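Local structure of alanine racemase (Actinobacillus succinogenes, 3C3K) at residues Val116-Lys121 / Phe271-Ser276. The protein has the two-lobed periplasmic binding protein fold and probably binds a small ligand between its lobes, as do LacI-type regulators. Residues are numbered along the deposited sequence; the frame is centred on the assembly and turned at random.
Sequences VDQLVK and FVRRQS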
loop_
_atom_site.group_PDB
_atom_site.type_symbol
_atom_site.label_atom_id
_atom_site.label_comp_id
_atom_site.label_asym_id
_atom_site.label_seq_id
_atom_site.Cartn_x
_atom_site.Cartn_y
_atom_site.Cartn_z
ATOM N N VAL B 116 19.530 14.705 -10.775
ATOM C CA VAL B 116 20.335 14.808 -11.990
ATOM C C VAL B 116 21.753 15.313 -11.714
ATOM O O VAL B 116 22.717 14.746 -12.226
ATOM C CB VAL B 116 19.671 15.691 -13.029
ATOM C CG1 VAL B 116 20.579 15.858 -14.249
ATOM C CG2 VAL B 116 18.346 15.078 -13.432
ATOM N N ASP B 117 21.903 16.331 -10.886
ATOM C CA ASP B 117 23.264 16.778 -10.619
ATOM C C ASP B 117 24.113 15.661 -10.020
ATOM O O ASP B 117 25.273 15.570 -10.361
ATOM C CB ASP B 117 23.324 17.979 -9.677
ATOM C CG ASP B 117 22.766 19.215 -10.279
ATOM O OD1 ASP B 117 22.541 19.284 -11.510
ATOM O OD2 ASP B 117 22.550 20.139 -9.494
ATOM N N GLN B 118 23.545 14.832 -9.122
ATOM C CA GLN B 118 24.319 13.770 -8.479
ATOM C C GLN B 118 24.689 12.680 -9.458
ATOM O O GLN B 118 25.821 12.236 -9.488
ATOM C CB GLN B 118 23.569 13.134 -7.315
ATOM C CG GLN B 118 23.229 14.078 -6.188
ATOM C CD GLN B 118 24.301 15.060 -5.930
ATOM O OE1 GLN B 118 25.390 14.696 -5.487
ATOM N NE2 GLN B 118 23.998 16.339 -6.150
ATOM N N LEU B 119 23.730 12.233 -10.261
ATOM C CA LEU B 119 24.053 11.325 -11.354
ATOM C C LEU B 119 25.167 11.854 -12.279
ATOM O O LEU B 119 26.054 11.111 -12.625
ATOM C CB LEU B 119 22.802 10.884 -12.133
ATOM C CG LEU B 119 21.795 10.075 -11.326
ATOM C CD1 LEU B 119 20.413 10.091 -11.993
ATOM C CD2 LEU B 119 22.280 8.631 -11.094
ATOM N N VAL B 120 25.129 13.112 -12.667
ATOM C CA VAL B 120 26.170 13.679 -13.557
ATOM C C VAL B 120 27.520 13.762 -12.865
ATOM O O VAL B 120 28.538 13.472 -13.493
ATOM C CB VAL B 120 25.736 15.070 -14.070
ATOM C CG1 VAL B 120 26.943 15.933 -14.641
ATOM C CG2 VAL B 120 24.623 14.919 -15.098
ATOM N N LYS B 121 27.536 14.079 -11.562
ATOM C CA LYS B 121 28.756 14.090 -10.790
ATOM C C LYS B 121 29.398 12.721 -10.761
ATOM O O LYS B 121 30.616 12.586 -10.725
ATOM C CB LYS B 121 28.485 14.529 -9.327
ATOM C CG LYS B 121 28.772 16.004 -9.041
ATOM C CD LYS B 121 28.513 16.365 -7.572
ATOM C CE LYS B 121 29.579 15.740 -6.665
ATOM N NZ LYS B 121 30.172 16.731 -5.678
ATOM N N PHE B 271 18.221 13.404 -0.122
ATOM C CA PHE B 271 18.702 12.455 -1.124
ATOM C C PHE B 271 19.396 11.413 -0.361
ATOM O O PHE B 271 20.338 11.712 0.317
ATOM C CB PHE B 271 19.707 13.105 -2.007
ATOM C CG PHE B 271 20.211 12.246 -3.084
ATOM C CD1 PHE B 271 19.447 12.044 -4.241
ATOM C CD2 PHE B 271 21.489 11.695 -3.014
ATOM C CE1 PHE B 271 19.948 11.332 -5.274
ATOM C CE2 PHE B 271 22.009 10.961 -4.066
ATOM C CZ PHE B 271 21.239 10.765 -5.187
ATOM N N VAL B 272 18.881 10.209 -0.416
ATOM C CA VAL B 272 19.429 9.092 0.380
ATOM C C VAL B 272 20.152 8.122 -0.571
ATOM O O VAL B 272 19.543 7.499 -1.419
ATOM C CB VAL B 272 18.310 8.388 1.174
ATOM C CG1 VAL B 272 18.797 7.129 1.726
ATOM C CG2 VAL B 272 17.752 9.335 2.272
ATOM N N ARG B 273 21.470 8.062 -0.432
ATOM C CA ARG B 273 22.351 7.292 -1.320
ATOM C C ARG B 273 22.421 5.847 -0.927
ATOM O O ARG B 273 22.838 5.521 0.205
ATOM C CB ARG B 273 23.765 7.825 -1.270
ATOM C CG ARG B 273 23.818 9.319 -1.327
ATOM C CD ARG B 273 25.118 9.906 -0.722
ATOM N NE ARG B 273 25.166 11.320 -1.058
ATOM C CZ ARG B 273 25.407 11.762 -2.288
ATOM N NH1 ARG B 273 25.398 13.064 -2.526
ATOM N NH2 ARG B 273 25.651 10.901 -3.280
ATOM N N ARG B 274 22.028 4.971 -1.863
ATOM C CA ARG B 274 22.241 3.567 -1.623
ATOM C C ARG B 274 23.091 2.916 -2.714
ATOM O O ARG B 274 23.725 3.614 -3.498
ATOM C CB ARG B 274 20.915 2.856 -1.409
ATOM C CG ARG B 274 20.100 3.563 -0.318
ATOM C CD ARG B 274 18.974 2.693 0.194
ATOM N NE ARG B 274 18.326 3.289 1.363
ATOM C CZ ARG B 274 17.106 3.801 1.360
ATOM N NH1 ARG B 274 16.366 3.805 0.240
ATOM N NH2 ARG B 274 16.605 4.278 2.497
ATOM N N GLN B 275 23.074 1.599 -2.784
ATOM C CA GLN B 275 23.935 0.869 -3.693
ATOM C C GLN B 275 23.512 0.997 -5.158
ATOM O O GLN B 275 24.326 0.836 -6.035
ATOM C CB GLN B 275 24.005 -0.586 -3.249
ATOM C CG GLN B 275 24.823 -1.521 -4.182
ATOM C CD GLN B 275 25.246 -2.814 -3.469
ATOM O OE1 GLN B 275 24.400 -3.480 -2.805
ATOM N NE2 GLN B 275 26.566 -3.140 -3.533
ATOM N N SER B 276 22.275 1.375 -5.408
ATOM C CA SER B 276 21.734 1.411 -6.786
ATOM C C SER B 276 22.283 2.564 -7.603
ATOM O O SER B 276 22.118 2.593 -8.800
ATOM C CB SER B 276 20.213 1.496 -6.746
ATOM O OG SER B 276 19.833 2.812 -6.411
#
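Q118 reaches from the last turns of helix 108-121 to F271 and R273, laying its methylene groups on the ring of one and its amide oxygen against the guanidinium of the other. CG of Q118 stands over a face of the F271 ring, 4.1 Å from the centroid and 19° off the normal, a CH-pi contact displaced toward the rim. CB of Q118 also packs against CZ of F271 at 3.9 Å. In Q118, CG, anti to the carbonyl carbon, comes over the ring, and the bend at chi2 (-38°) turns the amide toward R273. There OE1 of Q118 meets NH1 of R273 in a weak hydrogen bond, long at 3.4 Å but fairly straight. OE1 lies at the edge of the guanidinium, in its plane, whereas the amide itself is turned nearly perpendicular, 83° from that plane. R273 extends from CG to NE, bringing one guanidinium face over CE2 of F271, 3.7 Å from the plane; CE2 of F271 thus touches both CG of Q118 and the R273 guanidinium. A second weak bond, from NE2 of Q118 to the carbonyl oxygen of Y114 one turn earlier, may help to set the amide's rotation. Further out, V272 pairs with T234 in the antiparallel strands 234-236 and 270-272, fixing the backbone that bears F271 and R273, while V116, L119 and V120 seat the helix on helix 137-152 and strand 127-131. This small surface contact, 119 Å² in all, ties a sheet-flanking helix to strand 270-272, which follows the last passage of the chain from the six-stranded lobe into the other, a topology characteristic of the periplasmic binding protein fold.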